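Local coordinates for F5/8 type C domain protein (Clostridium perfringens, PDB 7JRM) that probably binds carbohydrate through a calcium-containing CBM51 module, as part of a clostridial O-glycopeptidase directed at mucin glycoproteins, at residues 168-172 and 173-177; 23-26 and 27-30; 179-182 and 183-187. All coordinates share one frame; numbering follows the deposited sequence.

From the N terminus, contact 2 comes first: two successive turns at 23-30 lead the chain into strand 29-32 in the Ig-like region. The other two contacts follow one another in the NPCBM/NEW2 module. Contact 1 is the tight turn of the hairpin formed by strands 163-170 and 173-182, and contact 3 is the turn where strand 173-182 gives way to the loop before strand 188-193. Contacts 1 and 3 thus lie toward the two ends of one edge strand, their centres about 20 Å apart. All three are in series, without nesting or crossing, and contact 2 stays about 14 Å from contact 1 and 10 Å from contact 3 between nearest atoms.

Contact 1: 168-172 and 173-177; sequences VYVDG and ELKAE
The ring of Tyr169 lies against Leu174, its non-hydrogen-bonded partner across the hairpin. Leu174 CD1 sits over one face of the ring in a CH-pi contact, 3.9 Å from the centroid and displaced toward the rim on the CZ side. Leu174 CB comes up beside it, 3.5 Å from Tyr169 CE1, while Tyr169 CD1 rests close to the Leu174 backbone N. Two torsions make this fit: Tyr169 CG stands opposite its own carbonyl carbon (chi1 -67°), whereas Leu174 CG swings opposite its backbone N (chi1 179°), carrying CD1 across the ring. Lys201 on strand 199-205 also meets the tyrosine ring, as a cation-pi partner.

Val168, Val170, Glu173 and Ala176 point to the other face of the sheet. There Val170 and the aliphatic part of Lys175 meet at roughly a right angle, CG2 of the valine 3.6 Å from CG of the lysine, and both touch Val192 of strand 188-193. Lys175 bends at chi2, and its amine end leads away from the 168-172 segment.

Between the strands, Val170 N donates to Glu173 O at 2.7 Å, and Glu173 N returns a bond to Val170 O from well above the carbonyl plane. Lys175 N reaches Val168 O in a nearly straight bond of 2.9 Å, and Val168 N is bonded to Ala176 O. Lys175 and Ala176 therefore both oppose Val168, which shifts the register by one residue. At the tip, Asp171 OD1 accepts bonds from the backbone N of both Lys198 and Glu199, tying the turn to the start of strand 199-205. This is a beta hairpin with a two-residue type I' loop, Asp171-Gly172, and a classic beta bulge, at the edge of a five-stranded antiparallel sheet.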
ATOM      1  N   VAL A 168      -4.392 -18.150 -37.417  1.00 15.27           N
ATOM      2  CA  VAL A 168      -5.266 -17.140 -36.830  1.00 13.33           C
ATOM      3  C   VAL A 168      -5.481 -16.043 -37.862  1.00 14.92           C
ATOM      4  O   VAL A 168      -4.521 -15.401 -38.305  1.00 13.61           O
ATOM      5  CB  VAL A 168      -4.687 -16.563 -35.530  1.00 11.59           C
ATOM      6  CG1 VAL A 168      -5.500 -15.359 -35.078  1.00 16.06           C
ATOM      7  CG2 VAL A 168      -4.658 -17.628 -34.445  1.00 12.79           C
ATOM      8  N   TYR A 169      -6.737 -15.832 -38.244  1.00 15.81           N
ATOM      9  CA  TYR A 169      -7.115 -14.794 -39.189  1.00 15.81           C
ATOM     10  C   TYR A 169      -7.831 -13.673 -38.451  1.00 18.46           C
ATOM     11  O   TYR A 169      -8.675 -13.927 -37.586  1.00 14.61           O
ATOM     12  CB  TYR A 169      -8.015 -15.355 -40.294  1.00 14.55           C
ATOM     13  CG  TYR A 169      -7.324 -16.344 -41.207  1.00 17.06           C
ATOM     14  CD1 TYR A 169      -6.833 -15.949 -42.444  1.00 20.91           C
ATOM     15  CD2 TYR A 169      -7.162 -17.672 -40.831  1.00 15.96           C
ATOM     16  CE1 TYR A 169      -6.201 -16.848 -43.283  1.00 25.15           C
ATOM     17  CE2 TYR A 169      -6.529 -18.578 -41.663  1.00 18.47           C
ATOM     18  CZ  TYR A 169      -6.052 -18.162 -42.887  1.00 23.30           C
ATOM     19  OH  TYR A 169      -5.423 -19.061 -43.718  1.00 22.33           O
ATOM     20  N   VAL A 170      -7.484 -12.435 -38.788  1.00 17.08           N
ATOM     21  CA  VAL A 170      -8.099 -11.249 -38.201  1.00 17.59           C
ATOM     22  C   VAL A 170      -8.769 -10.484 -39.332  1.00 17.40           C
ATOM     23  O   VAL A 170      -8.086  -9.927 -40.202  1.00 21.27           O
ATOM     24  CB  VAL A 170      -7.078 -10.371 -37.466  1.00 18.56           C
ATOM     25  CG1 VAL A 170      -7.736  -9.093 -36.976  1.00 16.54           C
ATOM     26  CG2 VAL A 170      -6.465 -11.135 -36.302  1.00 16.14           C
ATOM     27  N   ASP A 171     -10.103 -10.458 -39.321  1.00 18.09           N
ATOM     28  CA  ASP A 171     -10.891  -9.842 -40.389  1.00 21.59           C
ATOM     29  C   ASP A 171     -10.520 -10.427 -41.751  1.00 24.74           C
ATOM     30  O   ASP A 171     -10.397  -9.714 -42.748  1.00 23.34           O
ATOM     31  CB  ASP A 171     -10.739  -8.319 -40.384  1.00 19.77           C
ATOM     32  CG  ASP A 171     -11.451  -7.667 -39.214  1.00 21.92           C
ATOM     33  OD1 ASP A 171     -12.466  -8.225 -38.750  1.00 20.48           O
ATOM     34  OD2 ASP A 171     -11.001  -6.593 -38.763  1.00 20.93           O
ATOM     35  N   GLY A 172     -10.335 -11.746 -41.787  1.00 23.16           N
ATOM     36  CA  GLY A 172      -9.998 -12.444 -43.008  1.00 21.91           C
ATOM     37  C   GLY A 172      -8.533 -12.432 -43.385  1.00 21.66           C
ATOM     38  O   GLY A 172      -8.162 -13.080 -44.373  1.00 25.03           O
ATOM     39  N   GLU A 173      -7.688 -11.727 -42.639  1.00 23.85           N
ATOM     40  CA  GLU A 173      -6.267 -11.623 -42.941  1.00 22.78           C
ATOM     41  C   GLU A 173      -5.473 -12.529 -42.010  1.00 23.52           C
ATOM     42  O   GLU A 173      -5.634 -12.463 -40.787  1.00 18.03           O
ATOM     43  CB  GLU A 173      -5.785 -10.177 -42.803  1.00 23.35           C
ATOM     44  CG  GLU A 173      -6.354  -9.229 -43.844  1.00 29.61           C
ATOM     45  CD  GLU A 173      -5.964  -9.617 -45.256  1.00 36.60           C
ATOM     46  OE1 GLU A 173      -6.870  -9.794 -46.098  1.00 35.68           O
ATOM     47  OE2 GLU A 173      -4.750  -9.746 -45.524  1.00 37.21           O
ATOM     48  N   LEU A 174      -4.615 -13.367 -42.590  1.00 17.88           N
ATOM     49  CA  LEU A 174      -3.767 -14.246 -41.796  1.00 15.77           C
ATOM     50  C   LEU A 174      -2.732 -13.419 -41.043  1.00 16.40           C
ATOM     51  O   LEU A 174      -1.965 -12.666 -41.652  1.00 13.91           O
ATOM     52  CB  LEU A 174      -3.083 -15.277 -42.690  1.00 16.27           C
ATOM     53  CG  LEU A 174      -2.145 -16.248 -41.969  1.00 17.11           C
ATOM     54  CD1 LEU A 174      -2.944 -17.246 -41.144  1.00 15.51           C
ATOM     55  CD2 LEU A 174      -1.237 -16.963 -42.958  1.00 24.34           C
ATOM     56  N   LYS A 175      -2.710 -13.559 -39.721  1.00 15.80           N
ATOM     57  CA  LYS A 175      -1.808 -12.791 -38.873  1.00 19.31           C
ATOM     58  C   LYS A 175      -0.754 -13.633 -38.175  1.00 16.03           C
ATOM     59  O   LYS A 175       0.339 -13.131 -37.910  1.00 20.16           O
ATOM     60  CB  LYS A 175      -2.604 -12.017 -37.815  1.00 16.20           C
ATOM     61  CG  LYS A 175      -3.483 -10.922 -38.388  1.00 19.61           C
ATOM     62  CD  LYS A 175      -2.665  -9.920 -39.184  1.00 20.86           C
ATOM     63  CE  LYS A 175      -3.507  -8.722 -39.591  1.00 27.99           C
ATOM     64  NZ  LYS A 175      -2.683  -7.656 -40.221  1.00 24.82           N
ATOM     65  N   ALA A 176      -1.050 -14.895 -37.873  1.00 13.72           N
ATOM     66  CA  ALA A 176      -0.089 -15.760 -37.207  1.00 16.30           C
ATOM     67  C   ALA A 176      -0.392 -17.207 -37.558  1.00 12.63           C
ATOM     68  O   ALA A 176      -1.521 -17.562 -37.904  1.00 13.33           O
ATOM     69  CB  ALA A 176      -0.108 -15.560 -35.686  1.00 13.75           C
ATOM     70  N   GLU A 177       0.640 -18.043 -37.461  1.00 14.48           N
ATOM     71  CA  GLU A 177       0.498 -19.467 -37.727  1.00 12.41           C
ATOM     72  C   GLU A 177       1.694 -20.195 -37.136  1.00 20.30           C
ATOM     73  O   GLU A 177       2.754 -19.608 -36.907  1.00 14.03           O
ATOM     74  CB  GLU A 177       0.380 -19.753 -39.228  1.00 17.24           C
ATOM     75  CG  GLU A 177       1.689 -19.639 -39.989  1.00 15.69           C
ATOM     76  CD  GLU A 177       1.516 -19.872 -41.478  1.00 20.92           C
ATOM     77  OE1 GLU A 177       0.452 -20.384 -41.881  1.00 20.05           O
ATOM     78  OE2 GLU A 177       2.445 -19.539 -42.244  1.00 18.07           O
TER

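Contact 2: 23-26 and 27-30; sequences DLMK and GITA
Met25 and Ile28 are the end residues of a type II turn, closed by a bond of 3.3 Å from Ile28 N to Met25 O that arrives from above the carbonyl plane, and this turn overlaps a type I turn running from Asp23 to Lys26. Gly27 holds the third position of the second turn with a positive phi (85°), the left-handed conformation a type II turn needs there.

The Met25 side chain folds back at chi2 and chi3, so that its terminal CE reaches Ile28 CG2 at 4.1 Å, the two chains meeting at about a right angle. Ile28 also lays CB and CG1 beside Met25 O, with CB 3.6 Å from that oxygen. Both side chains pack further on Val42 and Tyr61. On the lysine, CB, CG and CD all run close to Gly27 N, the chain being bent at chi2, and Lys26 also touches Leu14 and Tyr16. In the first turn, Asp23 OD1 accepts a weak bond from Met25 N, while Lys26 N is bonded to Asp23 O.

Arg75 NH2 donates to both Leu24 O and Lys26 O, and Tyr61 OH is bonded to Leu24 O. The turns are thus held largely through backbone carbonyls: one internal bond closes each turn, a cationic side chain bridges the two, and the methionine-isoleucine contact adds an apolar component that Ile28, which is buried, extends to Val42 and Tyr61.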
ATOM      1  N   ASP A  23      10.082  -9.356 -18.743  1.00 35.40           N
ATOM      2  CA  ASP A  23      11.437  -9.709 -19.151  1.00 37.27           C
ATOM      3  C   ASP A  23      11.548  -9.455 -20.649  1.00 32.27           C
ATOM      4  O   ASP A  23      10.990 -10.206 -21.456  1.00 34.66           O
ATOM      5  CB  ASP A  23      11.751 -11.164 -18.807  1.00 32.89           C
ATOM      6  CG  ASP A  23      13.165 -11.564 -19.190  1.00 37.14           C
ATOM      7  OD1 ASP A  23      14.016 -10.667 -19.365  1.00 37.78           O
ATOM      8  OD2 ASP A  23      13.425 -12.780 -19.313  1.00 32.67           O
ATOM      9  N   LEU A  24      12.267  -8.392 -21.019  1.00 32.80           N
ATOM     10  CA  LEU A  24      12.370  -8.008 -22.423  1.00 32.97           C
ATOM     11  C   LEU A  24      13.132  -9.028 -23.257  1.00 31.74           C
ATOM     12  O   LEU A  24      13.043  -8.991 -24.489  1.00 31.60           O
ATOM     13  CB  LEU A  24      13.041  -6.639 -22.542  1.00 29.72           C
ATOM     14  CG  LEU A  24      12.218  -5.437 -22.079  1.00 36.44           C
ATOM     15  CD1 LEU A  24      13.001  -4.156 -22.287  1.00 39.18           C
ATOM     16  CD2 LEU A  24      10.887  -5.379 -22.809  1.00 30.85           C
ATOM     17  N   MET A  25      13.874  -9.931 -22.622  1.00 32.64           N
ATOM     18  CA  MET A  25      14.653 -10.941 -23.323  1.00 34.09           C
ATOM     19  C   MET A  25      13.998 -12.316 -23.288  1.00 34.86           C
ATOM     20  O   MET A  25      14.607 -13.292 -23.736  1.00 37.03           O
ATOM     21  CB  MET A  25      16.062 -11.017 -22.733  1.00 33.56           C
ATOM     22  CG  MET A  25      16.823  -9.704 -22.783  1.00 33.09           C
ATOM     23  SD  MET A  25      17.353  -9.291 -24.453  1.00 43.73           S
ATOM     24  CE  MET A  25      18.101 -10.841 -24.946  1.00 36.71           C
ATOM     25  N   LYS A  26      12.776 -12.413 -22.770  1.00 31.22           N
ATOM     26  CA  LYS A  26      12.087 -13.695 -22.684  1.00 33.02           C
ATOM     27  C   LYS A  26      11.747 -14.201 -24.082  1.00 33.49           C
ATOM     28  O   LYS A  26      11.069 -13.512 -24.852  1.00 34.06           O
ATOM     29  CB  LYS A  26      10.823 -13.555 -21.839  1.00 36.25           C
ATOM     30  CG  LYS A  26       9.917 -14.777 -21.859  1.00 33.42           C
ATOM     31  CD  LYS A  26      10.646 -16.018 -21.370  1.00 43.89           C
ATOM     32  CE  LYS A  26       9.685 -16.994 -20.710  1.00 45.65           C
ATOM     33  NZ  LYS A  26      10.407 -18.066 -19.971  1.00 46.37           N
ATOM     34  N   GLY A  27      12.221 -15.400 -24.409  1.00 34.04           N
ATOM     35  CA  GLY A  27      11.939 -16.006 -25.692  1.00 37.50           C
ATOM     36  C   GLY A  27      12.855 -15.596 -26.821  1.00 33.65           C
ATOM     37  O   GLY A  27      12.611 -15.991 -27.968  1.00 33.89           O
ATOM     38  N   ILE A  28      13.900 -14.824 -26.542  1.00 35.89           N
ATOM     39  CA  ILE A  28      14.836 -14.379 -27.568  1.00 36.11           C
ATOM     40  C   ILE A  28      15.998 -15.360 -27.636  1.00 33.86           C
ATOM     41  O   ILE A  28      16.647 -15.642 -26.622  1.00 38.65           O
ATOM     42  CB  ILE A  28      15.334 -12.953 -27.278  1.00 32.78           C
ATOM     43  CG1 ILE A  28      14.161 -11.973 -27.256  1.00 30.12           C
ATOM     44  CG2 ILE A  28      16.370 -12.529 -28.310  1.00 32.67           C
ATOM     45  CD1 ILE A  28      13.436 -11.858 -28.580  1.00 32.17           C
ATOM     46  N   THR A  29      16.258 -15.884 -28.832  1.00 38.52           N
ATOM     47  CA  THR A  29      17.352 -16.817 -29.061  1.00 34.83           C
ATOM     48  C   THR A  29      18.158 -16.372 -30.273  1.00 41.67           C
ATOM     49  O   THR A  29      17.634 -15.727 -31.185  1.00 41.74           O
ATOM     50  CB  THR A  29      16.843 -18.251 -29.277  1.00 38.36           C
ATOM     51  OG1 THR A  29      15.875 -18.264 -30.333  1.00 42.88           O
ATOM     52  CG2 THR A  29      16.209 -18.793 -28.003  1.00 36.33           C
ATOM     53  N   ALA A  30      19.441 -16.725 -30.273  1.00 44.66           N
ATOM     54  CA  ALA A  30      20.336 -16.369 -31.369  1.00 43.41           C
ATOM     55  C   ALA A  30      21.356 -17.482 -31.544  1.00 46.91           C
ATOM     56  O   ALA A  30      22.148 -17.747 -30.633  1.00 47.47           O
ATOM     57  CB  ALA A  30      21.035 -15.035 -31.102  1.00 43.58           C
TER

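Contact 3: 179-182 and 183-187; sequences DVMR and IDTPK
Thr185 turns its hydroxyl back on Arg182: OG1 accepts a bond of 2.8 Å from Arg182 N, with an N-H...O angle of 163°. The threonine torsion explains the reach, since chi1 of -53° sets OG1 opposite the carbonyl carbon and CG2 opposite the backbone N. The hydroxyl consequently faces the arginine, while the methyl is presented to Met181. There CG2 lies 3.9 Å from both CG and CE of the methionine, whose side chain crosses that of Thr185 at about a right angle. Met181 runs extended through chi2 and bends at chi3 (90°), a turn that brings CE within 3.2 Å of Pro186 O, a close approach to a carbonyl.

A second bond between the same two residues closes a type I turn: Thr185 N donates to Arg182 O at 3.2 Å from well above the carbonyl plane. A water molecule also donates to Arg182 O and, at 2.9 Å, to Thr185 O, so the arginine carbonyl receives two donors and the water spans the base of the turn.

The Arg182 chain is extended from CG to NE and carries its guanidinium away from the 183-187 segment. Val180 CG1 lies over one face of that group, 3.8 Å above its plane and offset toward the rim. Arg182 NH2 forms a salt bridge to Asp208, a residue of the calcium site, consistent with a second-shell position beside the metal. The turn follows the weakly bonded end of strand 173-182, where Met181 is backbone-bonded to Val164 of strand 163-170 and packs on Phe166, while Arg182 touches calcium-site residue Ser163. Beyond the turn, Lys187 shares a backbone bond with Leu115 of strand 112-115 as the chain heads into strand 188-193.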
ATOM      1  N   ASP A 179       4.138 -23.980 -37.244  1.00 23.89           N
ATOM      2  CA  ASP A 179       4.580 -25.018 -38.159  1.00 25.24           C
ATOM      3  C   ASP A 179       3.632 -26.210 -38.062  1.00 21.58           C
ATOM      4  O   ASP A 179       2.617 -26.178 -37.361  1.00 18.79           O
ATOM      5  CB  ASP A 179       6.017 -25.432 -37.848  1.00 25.92           C
ATOM      6  CG  ASP A 179       6.947 -24.246 -37.686  1.00 33.95           C
ATOM      7  OD1 ASP A 179       6.812 -23.270 -38.454  1.00 39.97           O
ATOM      8  OD2 ASP A 179       7.815 -24.292 -36.788  1.00 39.64           O
ATOM      9  N   VAL A 180       3.960 -27.284 -38.776  1.00 18.93           N
ATOM     10  CA  VAL A 180       3.200 -28.520 -38.637  1.00 18.28           C
ATOM     11  C   VAL A 180       3.500 -29.117 -37.269  1.00 20.88           C
ATOM     12  O   VAL A 180       4.649 -29.456 -36.960  1.00 20.86           O
ATOM     13  CB  VAL A 180       3.531 -29.504 -39.766  1.00 22.99           C
ATOM     14  CG1 VAL A 180       3.085 -30.909 -39.391  1.00 23.02           C
ATOM     15  CG2 VAL A 180       2.871 -29.059 -41.062  1.00 17.91           C
ATOM     16  N   MET A 181       2.470 -29.237 -36.438  1.00 14.05           N
ATOM     17  CA  MET A 181       2.619 -29.729 -35.075  1.00 18.76           C
ATOM     18  C   MET A 181       2.217 -31.197 -35.020  1.00 17.73           C
ATOM     19  O   MET A 181       1.153 -31.573 -35.520  1.00 17.97           O
ATOM     20  CB  MET A 181       1.771 -28.908 -34.104  1.00 18.14           C
ATOM     21  CG  MET A 181       2.413 -27.591 -33.702  1.00 18.87           C
ATOM     22  SD  MET A 181       1.494 -26.719 -32.424  1.00 18.29           S
ATOM     23  CE  MET A 181       2.268 -27.389 -30.954  1.00 17.75           C
ATOM     24  N   ARG A 182       3.070 -32.016 -34.417  1.00 19.80           N
ATOM     25  CA  ARG A 182       2.852 -33.447 -34.308  1.00 22.48           C
ATOM     26  C   ARG A 182       2.604 -33.821 -32.847  1.00 21.57           C
ATOM     27  O   ARG A 182       2.476 -32.956 -31.975  1.00 23.06           O
ATOM     28  CB  ARG A 182       4.042 -34.196 -34.910  1.00 26.02           C
ATOM     29  CG  ARG A 182       4.542 -33.577 -36.206  1.00 25.16           C
ATOM     30  CD  ARG A 182       5.452 -34.516 -36.975  1.00 33.75           C
ATOM     31  NE  ARG A 182       5.585 -34.113 -38.372  1.00 36.77           N
ATOM     32  CZ  ARG A 182       4.760 -34.494 -39.342  1.00 35.98           C
ATOM     33  NH1 ARG A 182       3.738 -35.295 -39.072  1.00 32.12           N
ATOM     34  NH2 ARG A 182       4.956 -34.075 -40.585  1.00 34.24           N
ATOM     35  N   ILE A 183       2.538 -35.128 -32.582  1.00 23.05           N
ATOM     36  CA  ILE A 183       2.203 -35.604 -31.241  1.00 25.79           C
ATOM     37  C   ILE A 183       3.247 -35.143 -30.231  1.00 23.18           C
ATOM     38  O   ILE A 183       2.912 -34.659 -29.143  1.00 22.57           O
ATOM     39  CB  ILE A 183       2.051 -37.136 -31.240  1.00 29.29           C
ATOM     40  CG1 ILE A 183       0.772 -37.542 -31.971  1.00 29.52           C
ATOM     41  CG2 ILE A 183       2.050 -37.677 -29.818  1.00 30.53           C
ATOM     42  CD1 ILE A 183       0.666 -39.022 -32.234  1.00 26.47           C
ATOM     43  N   ASP A 184       4.525 -35.277 -30.577  1.00 25.20           N
ATOM     44  CA  ASP A 184       5.608 -34.937 -29.664  1.00 23.22           C
ATOM     45  C   ASP A 184       6.070 -33.489 -29.793  1.00 26.86           C
ATOM     46  O   ASP A 184       7.124 -33.139 -29.252  1.00 24.20           O
ATOM     47  CB  ASP A 184       6.791 -35.887 -29.873  1.00 27.75           C
ATOM     48  CG  ASP A 184       7.335 -35.847 -31.288  1.00 37.15           C
ATOM     49  OD1 ASP A 184       6.623 -35.366 -32.193  1.00 34.45           O
ATOM     50  OD2 ASP A 184       8.480 -36.302 -31.494  1.00 40.60           O
ATOM     51  N   THR A 185       5.314 -32.645 -30.486  1.00 22.34           N
ATOM     52  CA  THR A 185       5.658 -31.231 -30.575  1.00 18.78           C
ATOM     53  C   THR A 185       5.155 -30.502 -29.335  1.00 19.80           C
ATOM     54  O   THR A 185       3.945 -30.500 -29.081  1.00 19.62           O
ATOM     55  CB  THR A 185       5.057 -30.603 -31.828  1.00 23.07           C
ATOM     56  OG1 THR A 185       5.431 -31.370 -32.980  1.00 20.16           O
ATOM     57  CG2 THR A 185       5.551 -29.170 -31.996  1.00 21.72           C
ATOM     58  N   PRO A 186       6.034 -29.887 -28.540  1.00 21.95           N
ATOM     59  CA  PRO A 186       5.567 -29.149 -27.361  1.00 19.57           C
ATOM     60  C   PRO A 186       4.635 -28.012 -27.749  1.00 15.73           C
ATOM     61  O   PRO A 186       4.698 -27.479 -28.859  1.00 16.04           O
ATOM     62  CB  PRO A 186       6.863 -28.622 -26.733  1.00 25.96           C
ATOM     63  CG  PRO A 186       7.934 -29.528 -27.249  1.00 20.20           C
ATOM     64  CD  PRO A 186       7.503 -29.919 -28.631  1.00 20.54           C
ATOM     65  N   LYS A 187       3.761 -27.646 -26.813  1.00 14.88           N
ATOM     66  CA  LYS A 187       2.739 -26.645 -27.085  1.00 18.10           C
ATOM     67  C   LYS A 187       3.368 -25.313 -27.477  1.00 16.57           C
ATOM     68  O   LYS A 187       4.421 -24.925 -26.962  1.00 11.48           O
ATOM     69  CB  LYS A 187       1.836 -26.466 -25.862  1.00 15.26           C
ATOM     70  CG  LYS A 187       2.538 -25.902 -24.635  1.00 13.33           C
ATOM     71  CD  LYS A 187       1.573 -25.747 -23.469  1.00 16.81           C
ATOM     72  CE  LYS A 187       2.152 -24.850 -22.383  1.00 15.97           C
ATOM     73  NZ  LYS A 187       3.532 -25.258 -21.995  1.00 14.44           N
TER
HETATM   74  O   HOH W   1       1.471 -30.928 -30.513  1.00 17.62           O